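Local coordinates for protein putative aspartyl-tRNA synthetase (PDB 6OD8) that probably charges tRNA(Asp) with L-aspartate at the expense of ATP, releasing AMP and diphosphate, as a class II aminoacyl-tRNA synthetase, at residues S113-A118 against T157-S162; A93-T98 against M107-G112; K87-R92 against A147-V152; R213-G218 against V352-P357; S141-E146 against K169-V174. All coordinates share one frame; numbering follows the deposited sequence. Where two conformers were deposited one is given.

Interaction 1 of 5, residues S113-A118 against T157-S162; sequences SDSVQA and TSTSHS
S115 and S160 hold each other by a reciprocal pair of bonds in which each hydroxyl accepts the other residue's backbone N-H. S115 N reaches S160 OG at 2.7 Å, with 164° at the hydrogen, and S160 N reaches S115 OG at 2.9 Å. Both hydroxyls lie between their own backbone N and carbonyl carbon (chi1 near 60° in each), which turns each toward the facing chain. A third bond joins H161 N to S115 O at 2.9 Å. The same oxygen sits near the plane of the imidazole at its edge, 3.2 Å from H161 CD2. These backbone-centred contacts are the tight part.

Packing relaxes away from them. H161 CB lies 4.0 Å from V116 CG2, and T159 CG2 rests on the peptide between V116 and Q117, 3.8 Å from Q117 N. On the D114 side a water donates to D114 OD1 and bonds S160 OG. On the Q117 side another water accepts from Q117 N, donates to H161 O and bonds T159 OG1, which also bonds I156 O. H161 ND1 turns to S80, and Q117 NE2 to E165.

The touching parts run 98° apart, and no sheet pairing is formed. Here the loop between the fourth and fifth strands of the OB fold lies across the start of the third strand of its barrel.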
# COMPACT_ATOMS: atom_id res chain seq x y z
N SER A 113 6.58 -17.26 -16.86
CA SER A 113 5.69 -18.34 -17.28
C SER A 113 5.73 -18.63 -18.78
O SER A 113 5.10 -19.59 -19.22
CB SER A 113 4.25 -18.02 -16.86
OG SER A 113 3.85 -16.75 -17.36
N ASP A 114 6.44 -17.84 -19.57
CA ASP A 114 6.49 -18.04 -21.02
C ASP A 114 7.79 -18.74 -21.41
O ASP A 114 8.87 -18.32 -20.99
CB ASP A 114 6.36 -16.69 -21.75
CG ASP A 114 4.98 -16.06 -21.56
OD1 ASP A 114 4.00 -16.57 -22.14
OD2 ASP A 114 4.88 -15.06 -20.81
N SER A 115 7.68 -19.79 -22.22
CA SER A 115 8.85 -20.54 -22.66
C SER A 115 8.69 -20.92 -24.12
O SER A 115 7.58 -21.03 -24.64
CB SER A 115 9.07 -21.80 -21.80
OG SER A 115 7.91 -22.63 -21.85
N VAL A 116 9.82 -21.11 -24.79
CA VAL A 116 9.81 -21.44 -26.21
C VAL A 116 11.07 -22.22 -26.54
O VAL A 116 12.14 -22.00 -25.96
CB VAL A 116 9.67 -20.17 -27.08
CG1 VAL A 116 10.89 -19.25 -26.88
CG2 VAL A 116 9.47 -20.53 -28.55
N GLN A 117 10.95 -23.14 -27.49
CA GLN A 117 12.10 -23.91 -27.94
C GLN A 117 12.88 -23.11 -28.98
O GLN A 117 12.29 -22.42 -29.81
CB GLN A 117 11.66 -25.25 -28.53
CG GLN A 117 12.78 -26.01 -29.20
CD GLN A 117 12.45 -27.47 -29.38
OE1 GLN A 117 12.17 -28.17 -28.42
NE2 GLN A 117 12.48 -27.93 -30.63
N ALA A 118 14.21 -23.16 -28.88
CA ALA A 118 15.10 -22.54 -29.85
C ALA A 118 16.06 -23.60 -30.37
O ALA A 118 16.45 -24.52 -29.64
CB ALA A 118 15.90 -21.39 -29.23
N THR A 157 5.37 -29.73 -26.69
CA THR A 157 4.52 -29.67 -25.51
C THR A 157 5.27 -29.28 -24.24
O THR A 157 4.63 -28.90 -23.25
CB THR A 157 3.82 -31.01 -25.28
OG1 THR A 157 4.79 -32.06 -25.20
CG2 THR A 157 2.83 -31.30 -26.40
N SER A 158 6.60 -29.35 -24.24
CA SER A 158 7.38 -28.98 -23.07
C SER A 158 7.52 -27.47 -22.88
O SER A 158 8.19 -27.04 -21.93
CB SER A 158 8.77 -29.61 -23.16
OG SER A 158 9.40 -29.31 -24.40
N THR A 159 6.91 -26.65 -23.74
CA THR A 159 7.00 -25.19 -23.64
C THR A 159 5.60 -24.58 -23.73
O THR A 159 4.66 -25.21 -24.22
CB THR A 159 7.88 -24.59 -24.75
OG1 THR A 159 7.27 -24.85 -26.03
CG2 THR A 159 9.26 -25.21 -24.73
N SER A 160 5.47 -23.34 -23.27
CA SER A 160 4.17 -22.67 -23.34
C SER A 160 3.86 -22.16 -24.74
O SER A 160 2.69 -22.06 -25.11
CB SER A 160 4.11 -21.54 -22.32
OG SER A 160 5.06 -20.52 -22.61
N HIS A 161 4.89 -21.83 -25.54
CA HIS A 161 4.70 -21.46 -26.94
C HIS A 161 4.87 -22.71 -27.81
O HIS A 161 5.82 -22.84 -28.59
CB HIS A 161 5.68 -20.37 -27.35
CG HIS A 161 5.42 -19.05 -26.71
ND1 HIS A 161 4.38 -18.23 -27.09
CD2 HIS A 161 6.08 -18.40 -25.72
CE1 HIS A 161 4.40 -17.13 -26.36
NE2 HIS A 161 5.42 -17.21 -25.52
N SER A 162 3.93 -23.64 -27.66
CA SER A 162 4.06 -24.96 -28.28
C SER A 162 3.91 -24.91 -29.80
O SER A 162 4.36 -25.84 -30.49
CB SER A 162 3.03 -25.91 -27.68
OG SER A 162 1.74 -25.38 -27.88
O HOH W 1 2.81 -18.62 -23.53
O HOH W 2 8.42 -23.87 -28.45

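Interaction 2 of 5, residues A93-T98 against M107-G112; sequences ARVSTT and MVLRDG
R94 and R110 face each other across the beta hairpin formed by the first two strands of the OB fold. They are an antiparallel hydrogen-bonded pair, R94 N to R110 O and R110 N to R94 O, both at 2.9 Å. The register then slips by one: S96 and T97 both face V108, a classic beta bulge, in which S96 N donates to V108 O and V108 N to T97 O.

The bulge brings the S96 hydroxyl alongside the R110 side chain, which leaves with CG anti to the backbone N (chi1 -178°). R110 CB lies 3.2 Å from S96 OG. CG passes the same oxygen more distantly, and CD lies 3.4 Å from S96 OG; the bend at chi3 (89°) then turns NE and the guanidinium back toward R94. CZ comes beneath R94 CB, which stands 3.7 Å above one face of the guanidinium. NH2 meets the aliphatic part of R94, 3.5 Å from its CD. The two guanidinium planes are nearly parallel. Acceptors gather these arginines: E140 pairs with R110 NH1 through its carboxylate and accepts from R94 NH1 through its backbone O. D286 of the second subunit makes salt bridges with both R110 NH2 and R94 NE, so this end of the hairpin contributes to the dimer interface.

The other face of the hairpin, carrying V95, L109, T98 and M107, is largely apolar. M107 CE fits against V95 CG1 at 3.5 Å, while T98 OG1 bonds M134 O. At the polar end, R110 NH1 donates to S96 OG at 3.0 Å, the oxygen tilted 16° from the guanidinium plane.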
# COMPACT_ATOMS: atom_id res chain seq x y z
N ALA A 93 16.24 -13.55 -22.90
CA ALA A 93 15.59 -14.62 -22.16
C ALA A 93 16.59 -15.38 -21.31
O ALA A 93 17.81 -15.31 -21.52
CB ALA A 93 14.88 -15.59 -23.13
N ARG A 94 16.03 -16.15 -20.37
CA ARG A 94 16.76 -17.14 -19.58
C ARG A 94 16.96 -18.42 -20.37
O ARG A 94 16.06 -18.88 -21.07
CB ARG A 94 15.97 -17.48 -18.31
CG ARG A 94 15.91 -16.37 -17.30
CD ARG A 94 16.95 -16.55 -16.22
NE ARG A 94 16.75 -15.59 -15.14
CZ ARG A 94 17.71 -15.17 -14.32
NH1 ARG A 94 18.94 -15.63 -14.45
NH2 ARG A 94 17.43 -14.32 -13.35
N VAL A 95 18.13 -19.03 -20.20
CA VAL A 95 18.40 -20.35 -20.75
C VAL A 95 17.91 -21.37 -19.71
O VAL A 95 18.54 -21.57 -18.68
CB VAL A 95 19.89 -20.54 -21.05
CG1 VAL A 95 20.16 -21.94 -21.57
CG2 VAL A 95 20.38 -19.47 -22.05
N SER A 96 16.76 -22.00 -19.98
CA SER A 96 16.27 -23.02 -19.06
C SER A 96 17.06 -24.31 -19.21
O SER A 96 17.48 -24.91 -18.21
CB SER A 96 14.79 -23.32 -19.31
OG SER A 96 13.96 -22.30 -18.81
N THR A 97 17.20 -24.79 -20.44
CA THR A 97 17.97 -25.97 -20.76
C THR A 97 18.73 -25.70 -22.05
O THR A 97 18.36 -24.83 -22.84
CB THR A 97 17.09 -27.21 -20.95
OG1 THR A 97 16.23 -27.01 -22.07
CG2 THR A 97 16.26 -27.49 -19.70
N THR A 98 19.80 -26.46 -22.26
CA THR A 98 20.52 -26.36 -23.52
C THR A 98 21.34 -27.63 -23.70
O THR A 98 21.89 -28.16 -22.73
CB THR A 98 21.42 -25.12 -23.58
OG1 THR A 98 22.03 -25.03 -24.87
CG2 THR A 98 22.50 -25.18 -22.50
N MET A 107 17.65 -25.52 -27.31
CA MET A 107 17.51 -24.80 -26.06
C MET A 107 16.03 -24.57 -25.79
O MET A 107 15.19 -24.55 -26.70
CB MET A 107 18.23 -23.44 -26.09
CG MET A 107 19.63 -23.47 -26.67
SD MET A 107 20.35 -21.81 -26.79
CE MET A 107 20.53 -21.42 -25.06
N VAL A 108 15.72 -24.38 -24.52
CA VAL A 108 14.44 -23.83 -24.10
C VAL A 108 14.74 -22.49 -23.46
O VAL A 108 15.50 -22.43 -22.48
CB VAL A 108 13.68 -24.74 -23.11
CG1 VAL A 108 12.44 -24.01 -22.63
CG2 VAL A 108 13.32 -26.07 -23.77
N LEU A 109 14.17 -21.42 -24.02
CA LEU A 109 14.31 -20.07 -23.49
C LEU A 109 13.03 -19.68 -22.75
O LEU A 109 11.93 -20.03 -23.18
CB LEU A 109 14.61 -19.06 -24.60
CG LEU A 109 15.87 -19.40 -25.41
CD1 LEU A 109 16.15 -18.34 -26.50
CD2 LEU A 109 17.08 -19.61 -24.52
N ARG A 110 13.20 -18.95 -21.65
CA ARG A 110 12.15 -18.73 -20.66
C ARG A 110 12.14 -17.27 -20.22
O ARG A 110 13.20 -16.64 -20.09
CB ARG A 110 12.39 -19.63 -19.45
CG ARG A 110 11.37 -19.56 -18.36
CD ARG A 110 11.84 -20.29 -17.11
NE ARG A 110 12.60 -19.42 -16.20
CZ ARG A 110 13.87 -19.62 -15.85
NH1 ARG A 110 14.57 -20.65 -16.32
NH2 ARG A 110 14.45 -18.76 -15.03
N ASP A 111 10.95 -16.74 -19.95
CA ASP A 111 10.82 -15.49 -19.19
C ASP A 111 9.58 -15.66 -18.32
O ASP A 111 8.45 -15.54 -18.81
CB ASP A 111 10.73 -14.28 -20.10
CG ASP A 111 10.80 -12.97 -19.32
OD1 ASP A 111 10.84 -13.01 -18.07
OD2 ASP A 111 10.81 -11.91 -19.96
N GLY A 112 9.80 -15.97 -17.05
CA GLY A 112 8.67 -16.26 -16.16
C GLY A 112 7.89 -17.45 -16.69
O GLY A 112 8.45 -18.50 -17.00

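Interaction 3 of 5, residues K87-R92 against A147-V152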
# COMPACT_ATOMS: atom_id res chain seq x y z
N LYS A 87 9.35 -13.80 -39.08
CA LYS A 87 10.17 -12.63 -38.81
C LYS A 87 11.36 -13.05 -37.95
O LYS A 87 11.26 -13.96 -37.13
CB LYS A 87 9.36 -11.53 -38.10
CG LYS A 87 8.00 -11.22 -38.73
CD LYS A 87 8.11 -10.27 -39.89
CE LYS A 87 6.74 -9.81 -40.37
NZ LYS A 87 5.97 -10.87 -41.08
N THR A 88 12.50 -12.39 -38.17
CA THR A 88 13.66 -12.56 -37.31
C THR A 88 13.63 -11.45 -36.26
O THR A 88 13.58 -10.27 -36.62
CB THR A 88 14.96 -12.50 -38.10
OG1 THR A 88 15.03 -13.61 -39.00
CG2 THR A 88 16.14 -12.55 -37.16
N VAL A 89 13.64 -11.83 -34.97
CA VAL A 89 13.44 -10.87 -33.89
C VAL A 89 14.55 -11.00 -32.85
O VAL A 89 15.30 -11.98 -32.81
CB VAL A 89 12.06 -11.04 -33.20
CG1 VAL A 89 10.94 -10.79 -34.19
CG2 VAL A 89 11.96 -12.42 -32.61
N LEU A 90 14.62 -10.00 -31.98
CA LEU A 90 15.60 -9.94 -30.90
C LEU A 90 14.88 -10.19 -29.59
O LEU A 90 13.98 -9.44 -29.23
CB LEU A 90 16.29 -8.58 -30.86
CG LEU A 90 17.25 -8.34 -29.70
CD1 LEU A 90 18.46 -9.26 -29.83
CD2 LEU A 90 17.67 -6.88 -29.68
N ILE A 91 15.29 -11.24 -28.88
CA ILE A 91 14.68 -11.62 -27.61
C ILE A 91 15.76 -11.69 -26.55
O ILE A 91 16.88 -12.15 -26.81
CB ILE A 91 13.94 -12.97 -27.74
CG1 ILE A 91 12.97 -12.94 -28.92
CG2 ILE A 91 13.19 -13.30 -26.46
CD1 ILE A 91 12.87 -14.26 -29.66
N ARG A 92 15.42 -11.25 -25.34
CA ARG A 92 16.26 -11.46 -24.16
C ARG A 92 15.56 -12.46 -23.25
O ARG A 92 14.39 -12.26 -22.89
CB ARG A 92 16.50 -10.13 -23.44
CG ARG A 92 17.43 -10.26 -22.25
CD ARG A 92 17.85 -8.87 -21.80
NE ARG A 92 18.64 -8.21 -22.85
CZ ARG A 92 19.07 -6.95 -22.79
NH1 ARG A 92 18.79 -6.21 -21.72
NH2 ARG A 92 19.79 -6.43 -23.80
N ALA A 147 16.57 -14.44 -33.80
CA ALA A 147 16.04 -15.73 -34.25
C ALA A 147 14.77 -15.53 -35.05
O ALA A 147 13.98 -14.63 -34.77
CB ALA A 147 15.76 -16.67 -33.08
N THR A 148 14.55 -16.44 -36.00
CA THR A 148 13.33 -16.45 -36.80
C THR A 148 12.23 -17.24 -36.09
O THR A 148 12.46 -18.35 -35.60
CB THR A 148 13.59 -17.03 -38.18
OG1 THR A 148 14.72 -16.36 -38.76
CG2 THR A 148 12.39 -16.79 -39.09
N VAL A 149 11.03 -16.65 -36.03
CA VAL A 149 9.87 -17.30 -35.44
C VAL A 149 9.23 -18.18 -36.51
O VAL A 149 8.69 -17.68 -37.50
CB VAL A 149 8.86 -16.29 -34.90
CG1 VAL A 149 7.65 -17.02 -34.33
CG2 VAL A 149 9.50 -15.41 -33.83
N CYS A 150 9.29 -19.49 -36.31
CA CYS A 150 8.80 -20.48 -37.25
C CYS A 150 7.64 -21.26 -36.64
O CYS A 150 7.65 -21.56 -35.45
CB CYS A 150 9.91 -21.46 -37.64
SG CYS A 150 11.30 -20.69 -38.48
N LYS A 151 6.63 -21.57 -37.45
CA LYS A 151 5.60 -22.48 -36.99
C LYS A 151 6.11 -23.91 -37.09
O LYS A 151 7.04 -24.21 -37.85
CB LYS A 151 4.31 -22.31 -37.80
N VAL A 152 5.51 -24.79 -36.31
CA VAL A 152 5.86 -26.20 -36.32
C VAL A 152 4.59 -27.02 -36.43
O VAL A 152 3.51 -26.58 -36.01
CB VAL A 152 6.67 -26.61 -35.07
CG1 VAL A 152 8.01 -25.89 -35.04
CG2 VAL A 152 5.88 -26.31 -33.81
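T88 and T148 each carry OG1 beside the backbone N and anti to the carbonyl carbon (chi1 -65° and -51°), and these matched torsions bring the two hydroxyls together at 2.8 Å, T88 OG1 to T148 OG1. Either oxygen could be the donor. The same rotations set CG2 anti to the backbone N in each, and the two methyls point in nearly opposite directions, each beside a carbonyl of the facing strand: T88 CG2 lies 3.8 Å from A147 O, and T148 CG2 lies 3.6 Å from K87 O.

The threonines form a non-hydrogen-bonded antiparallel pair, and the backbone bonds stand next to it. V149 N donates to K87 O at 2.9 Å. V89 and A147 make the hydrogen-bonded pair, with V89 N to A147 O at 2.8 Å and A147 N to V89 O at 2.9 Å. V89, on the other face from the threonines, brings CG2 within 4.1 Å of V149 CG2. The short segments cross at 114°, and between them only T88-T148 and V89-A147 form bridges.

This is the first-to-fourth strand pairing of the OB-fold barrel. Strand 88-100 goes on pairing with the earlier residues of strand 142-151, I91 bonding V145. On its far side strand 142-151 meets strand 164-168, through backbone bonds from T148 to K167 and C150 to E165, while V149 packs on I164 and L166. R92 reaches D144 and also D321 of the second subunit.

Interaction 4 of 5, residues R213-G218 against V352-P357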
# COMPACT_ATOMS: atom_id res chain seq x y z
N ARG A 213 11.67 -18.03 -9.63
CA ARG A 213 11.60 -18.26 -11.07
C ARG A 213 10.67 -19.41 -11.44
O ARG A 213 10.35 -19.56 -12.62
CB ARG A 213 13.01 -18.53 -11.62
CG ARG A 213 14.00 -17.41 -11.29
CD ARG A 213 15.45 -17.79 -11.69
NE ARG A 213 16.38 -16.86 -11.04
CZ ARG A 213 17.69 -16.83 -11.23
NH1 ARG A 213 18.27 -17.68 -12.07
NH2 ARG A 213 18.40 -15.93 -10.58
N THR A 214 10.27 -20.25 -10.48
CA THR A 214 9.37 -21.35 -10.78
C THR A 214 7.97 -20.83 -11.08
O THR A 214 7.59 -19.72 -10.69
CB THR A 214 9.30 -22.36 -9.61
OG1 THR A 214 8.71 -21.73 -8.48
CG2 THR A 214 10.70 -22.87 -9.23
N LEU A 215 7.20 -21.63 -11.83
CA LEU A 215 5.85 -21.22 -12.22
C LEU A 215 5.00 -20.92 -11.00
O LEU A 215 4.37 -19.86 -10.92
CB LEU A 215 5.17 -22.30 -13.07
CG LEU A 215 5.71 -22.55 -14.47
CD1 LEU A 215 5.00 -23.76 -15.09
CD2 LEU A 215 5.48 -21.33 -15.30
N ALA A 216 4.95 -21.86 -10.05
CA ALA A 216 4.04 -21.71 -8.92
C ALA A 216 4.44 -20.55 -8.03
O ALA A 216 3.59 -19.74 -7.62
CB ALA A 216 3.96 -23.01 -8.11
N SER A 217 5.73 -20.44 -7.70
CA SER A 217 6.16 -19.37 -6.81
C SER A 217 5.92 -18.00 -7.45
O SER A 217 5.36 -17.09 -6.82
CB SER A 217 7.63 -19.60 -6.42
OG SER A 217 8.08 -18.69 -5.45
N GLY A 218 6.29 -17.84 -8.72
CA GLY A 218 5.98 -16.61 -9.42
C GLY A 218 4.49 -16.30 -9.43
O GLY A 218 4.09 -15.14 -9.23
N VAL A 352 -0.16 -22.15 -10.04
CA VAL A 352 -0.04 -22.63 -8.66
C VAL A 352 -0.49 -24.08 -8.57
O VAL A 352 0.18 -24.94 -7.99
CB VAL A 352 -0.85 -21.74 -7.69
CG1 VAL A 352 -0.83 -22.34 -6.27
CG2 VAL A 352 -0.33 -20.29 -7.69
N CYS A 353 -1.66 -24.36 -9.14
CA CYS A 353 -2.32 -25.65 -8.94
C CYS A 353 -1.51 -26.81 -9.51
O CYS A 353 -1.61 -27.94 -9.01
CB CYS A 353 -3.71 -25.61 -9.57
SG CYS A 353 -4.79 -27.03 -9.19
N GLN A 354 -0.71 -26.57 -10.56
CA GLN A 354 0.00 -27.70 -11.15
C GLN A 354 1.06 -28.24 -10.20
O GLN A 354 1.36 -29.44 -10.23
CB GLN A 354 0.62 -27.31 -12.49
CG GLN A 354 1.41 -26.01 -12.50
CD GLN A 354 2.87 -26.19 -12.10
OE1 GLN A 354 3.45 -27.26 -12.30
NE2 GLN A 354 3.46 -25.14 -11.52
N GLN A 355 1.63 -27.40 -9.36
CA GLN A 355 2.55 -27.88 -8.34
C GLN A 355 1.87 -28.15 -7.00
O GLN A 355 2.25 -29.09 -6.30
CB GLN A 355 3.70 -26.89 -8.14
CG GLN A 355 4.78 -27.45 -7.22
CD GLN A 355 6.04 -26.59 -7.15
OE1 GLN A 355 6.20 -25.63 -7.91
NE2 GLN A 355 6.94 -26.95 -6.24
N TYR A 356 0.88 -27.34 -6.64
CA TYR A 356 0.26 -27.37 -5.32
C TYR A 356 -1.24 -27.49 -5.53
O TYR A 356 -1.97 -26.50 -5.42
CB TYR A 356 0.60 -26.10 -4.53
CG TYR A 356 2.07 -25.92 -4.22
CD1 TYR A 356 2.76 -26.85 -3.45
CD2 TYR A 356 2.77 -24.81 -4.69
CE1 TYR A 356 4.10 -26.69 -3.16
CE2 TYR A 356 4.12 -24.63 -4.40
CZ TYR A 356 4.78 -25.58 -3.64
OH TYR A 356 6.11 -25.40 -3.34
N PRO A 357 -1.72 -28.69 -5.87
CA PRO A 357 -3.12 -28.84 -6.26
C PRO A 357 -4.07 -28.39 -5.16
O PRO A 357 -3.85 -28.65 -3.98
CB PRO A 357 -3.26 -30.34 -6.53
CG PRO A 357 -1.88 -30.79 -6.85
CD PRO A 357 -0.97 -29.94 -6.02
O HOH W 3 7.72 -23.47 -6.77
O HOH W 4 6.18 -24.55 -10.31
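A216 meets Q355 and Y356 where the start of helix 215-237 faces the chain leaving helix 346-353. The contact is made by van der Waals packing and by water bridges, with no direct hydrogen bond between the segments; a capping bond within 213-218 marks the helix start.

Packing centres on the methyl of A216, whose CB lies 3.5 Å from Q355 OE1 and 4.0 Å from Y356 CD2. Q355 CG in turn stands over the centre of the Y356 ring, 3.9 Å above its plane, and the methyl touches both residues. L215 and Q354 cross at about a right angle, with L215 CB 3.7 Å from Q354 NE2. V352 contributes CG2 near A216 O.

Two waters supply the polar links, and both donate to Q355 OE1. One accepts from A216 N and from Q354 NE2, each at 3.0 Å; the other bonds T214 OG1. Q355 reaches them with an extended chain, CG anti to the backbone N (chi1 -173°), and its NE2 is held by A188 O. Q354 NE2 also bonds N351 O.

Capping is the work of T214, at the N-cap of helix 215-237: its OG1 accepts a weak bond of 3.3 Å from S217 N, and the same hydroxyl also bonds D211 O.

The contact thus ties two helices of the class II synthetase domain near their ends. V352 continues the packing along helix 215-237 on A219, I220 and L223. Helix 185-189 lies against T214, and R204 of helix 201-206 touches Q355 and Y356.

Interaction 5 of 5, residues S141-E146 against K169-V174; sequences SIVDVE and KKIHTV
From I142 to E146 and from K170 to T173 the chains pair antiparallel, their axes 162° apart, with D144 and H172 a hydrogen-bonded pair (D144 N to H172 O 2.8 Å) and V143-T173 and V145-I171 the non-hydrogen-bonded ones. Strand 170-173 carries the fifth strand of the OB barrel on along the fourth, past a corner at K169. At the corner K169 and K170 both face E146, a classic beta bulge: E146 O accepts from K169 N at 2.8 Å and from K170 N at 3.2 Å.

The side chains separate by face. V143, V145, I171 and T173 share the largely apolar side, T173 through its methyl CG2. I171 extends CG1 anti to its backbone N (chi1 176°), which brings that carbon 3.7 Å from CG2 of V145 in the V145 conformer described, the two side chains lying alongside. Beyond them L109 covers V143 and V145, and M107 touches I171.

The other face is polar. E146 and K170 also run side by side, and in one of two E146 conformers K170 NZ forms a salt bridge with E146 OE1 at 3.1 Å, arriving from above the carboxylate plane. Near the far end V174 CG2 lies 3.5 Å from D144 OD2, a methyl beside a carboxylate whose OD1 is engaged by R92; V174 also packs on P522 of the second subunit. H172 NE2 is taken by K54 O. At its other nitrogen a water lies in the ring plane, bonding H172 ND1 at 2.9 Å while donating to D144 O at 2.9 Å.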
# COMPACT_ATOMS: atom_id res chain seq x y z
N SER A 141 21.71 -18.52 -17.42
CA SER A 141 22.29 -17.36 -18.08
C SER A 141 21.17 -16.61 -18.81
O SER A 141 20.16 -17.19 -19.19
CB SER A 141 23.37 -17.77 -19.09
OG SER A 141 24.42 -18.48 -18.47
N ILE A 142 21.36 -15.31 -18.98
CA ILE A 142 20.44 -14.51 -19.78
C ILE A 142 21.11 -14.21 -21.11
O ILE A 142 22.28 -13.80 -21.15
CB ILE A 142 20.03 -13.23 -19.04
CG1 ILE A 142 19.20 -13.60 -17.81
CG2 ILE A 142 19.26 -12.32 -19.97
CD1 ILE A 142 18.95 -12.44 -16.87
N VAL A 143 20.39 -14.47 -22.20
CA VAL A 143 20.96 -14.34 -23.54
C VAL A 143 20.13 -13.36 -24.37
O VAL A 143 18.93 -13.21 -24.15
CB VAL A 143 21.03 -15.71 -24.27
CG1 VAL A 143 22.08 -16.61 -23.64
CG2 VAL A 143 19.66 -16.38 -24.30
N ASP A 144 20.80 -12.68 -25.30
CA ASP A 144 20.14 -11.96 -26.38
C ASP A 144 20.24 -12.85 -27.61
O ASP A 144 21.34 -13.18 -28.04
CB ASP A 144 20.82 -10.62 -26.68
CG ASP A 144 20.34 -9.50 -25.78
OD1 ASP A 144 19.24 -9.61 -25.21
OD2 ASP A 144 21.08 -8.49 -25.66
N VAL A 145 19.10 -13.24 -28.17
CA VAL A 145 19.06 -14.11 -29.33
C VAL A 145 18.39 -13.36 -30.48
O VAL A 145 17.36 -12.71 -30.27
CB VAL A 145 18.32 -15.42 -29.02
CG1 VAL A 145 18.10 -16.25 -30.27
CG2 VAL A 145 19.09 -16.23 -27.98
N GLU A 146 19.00 -13.42 -31.66
CA GLU A 146 18.36 -13.04 -32.91
C GLU A 146 17.88 -14.33 -33.56
O GLU A 146 18.69 -15.22 -33.84
CB GLU A 146 19.34 -12.29 -33.81
CG GLU A 146 18.84 -12.06 -35.22
CD GLU A 146 19.76 -11.15 -36.02
OE1 GLU A 146 20.47 -11.64 -36.92
OE2 GLU A 146 19.75 -9.92 -35.75
N LYS A 169 19.86 -17.30 -35.21
CA LYS A 169 20.87 -16.76 -36.12
C LYS A 169 22.06 -16.13 -35.39
O LYS A 169 23.17 -16.13 -35.91
CB LYS A 169 20.25 -15.70 -37.04
CG LYS A 169 18.91 -16.06 -37.64
CD LYS A 169 18.96 -17.37 -38.40
CE LYS A 169 17.75 -17.53 -39.30
NZ LYS A 169 17.71 -18.85 -39.99
N LYS A 170 21.82 -15.57 -34.20
CA LYS A 170 22.84 -14.95 -33.37
C LYS A 170 22.46 -15.19 -31.92
O LYS A 170 21.28 -15.20 -31.57
CB LYS A 170 22.96 -13.42 -33.58
CG LYS A 170 23.49 -12.98 -34.93
CD LYS A 170 23.61 -11.45 -34.95
CE LYS A 170 24.26 -10.95 -36.25
NZ LYS A 170 23.52 -11.48 -37.44
N ILE A 171 23.47 -15.37 -31.07
CA ILE A 171 23.20 -15.52 -29.65
C ILE A 171 24.39 -15.02 -28.83
O ILE A 171 25.52 -15.48 -29.01
CB ILE A 171 22.85 -16.99 -29.29
CG1 ILE A 171 22.66 -17.12 -27.78
CG2 ILE A 171 23.93 -17.99 -29.80
CD1 ILE A 171 21.99 -18.45 -27.34
N HIS A 172 24.15 -14.07 -27.94
CA HIS A 172 25.18 -13.61 -27.02
C HIS A 172 24.65 -13.64 -25.59
O HIS A 172 23.47 -13.38 -25.36
CB HIS A 172 25.67 -12.19 -27.33
CG HIS A 172 26.26 -12.03 -28.69
ND1 HIS A 172 25.49 -11.94 -29.83
CD2 HIS A 172 27.55 -11.92 -29.10
CE1 HIS A 172 26.28 -11.79 -30.89
NE2 HIS A 172 27.53 -11.76 -30.47
N THR A 173 25.52 -13.98 -24.64
CA THR A 173 25.14 -13.90 -23.24
C THR A 173 25.13 -12.44 -22.80
O THR A 173 26.05 -11.67 -23.10
CB THR A 173 26.06 -14.72 -22.33
OG1 THR A 173 27.42 -14.42 -22.61
CG2 THR A 173 25.79 -16.25 -22.47
N VAL A 174 24.07 -12.08 -22.09
CA VAL A 174 23.98 -10.78 -21.43
C VAL A 174 24.65 -10.86 -20.06
O VAL A 174 25.54 -10.07 -19.75
CB VAL A 174 22.50 -10.37 -21.33
CG1 VAL A 174 22.32 -9.09 -20.50
CG2 VAL A 174 21.91 -10.19 -22.73
O HOH W 5 22.64 -11.63 -30.14

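In the fold
From the N terminus, 87-92 enters the OB fold first, and interaction 3 closes its long loop at 147-152. Within that loop interaction 2 closes the short hairpin 93-112, and interaction 1 opens directly after it. Interaction 1 crosses interaction 3, ending at 157-162, beyond the latter's close. Interaction 5, from 141-146 to 169-174, crosses both. Neighbouring strands join them: A93 and V95 of interaction 2 bond V143 and S141 of interaction 5, and V116 of interaction 1 bonds L109. Interaction 4 follows in series within the synthetase domain. It meets the OB fold where S113 packs on L215 and R213 lies beside R94 and R110.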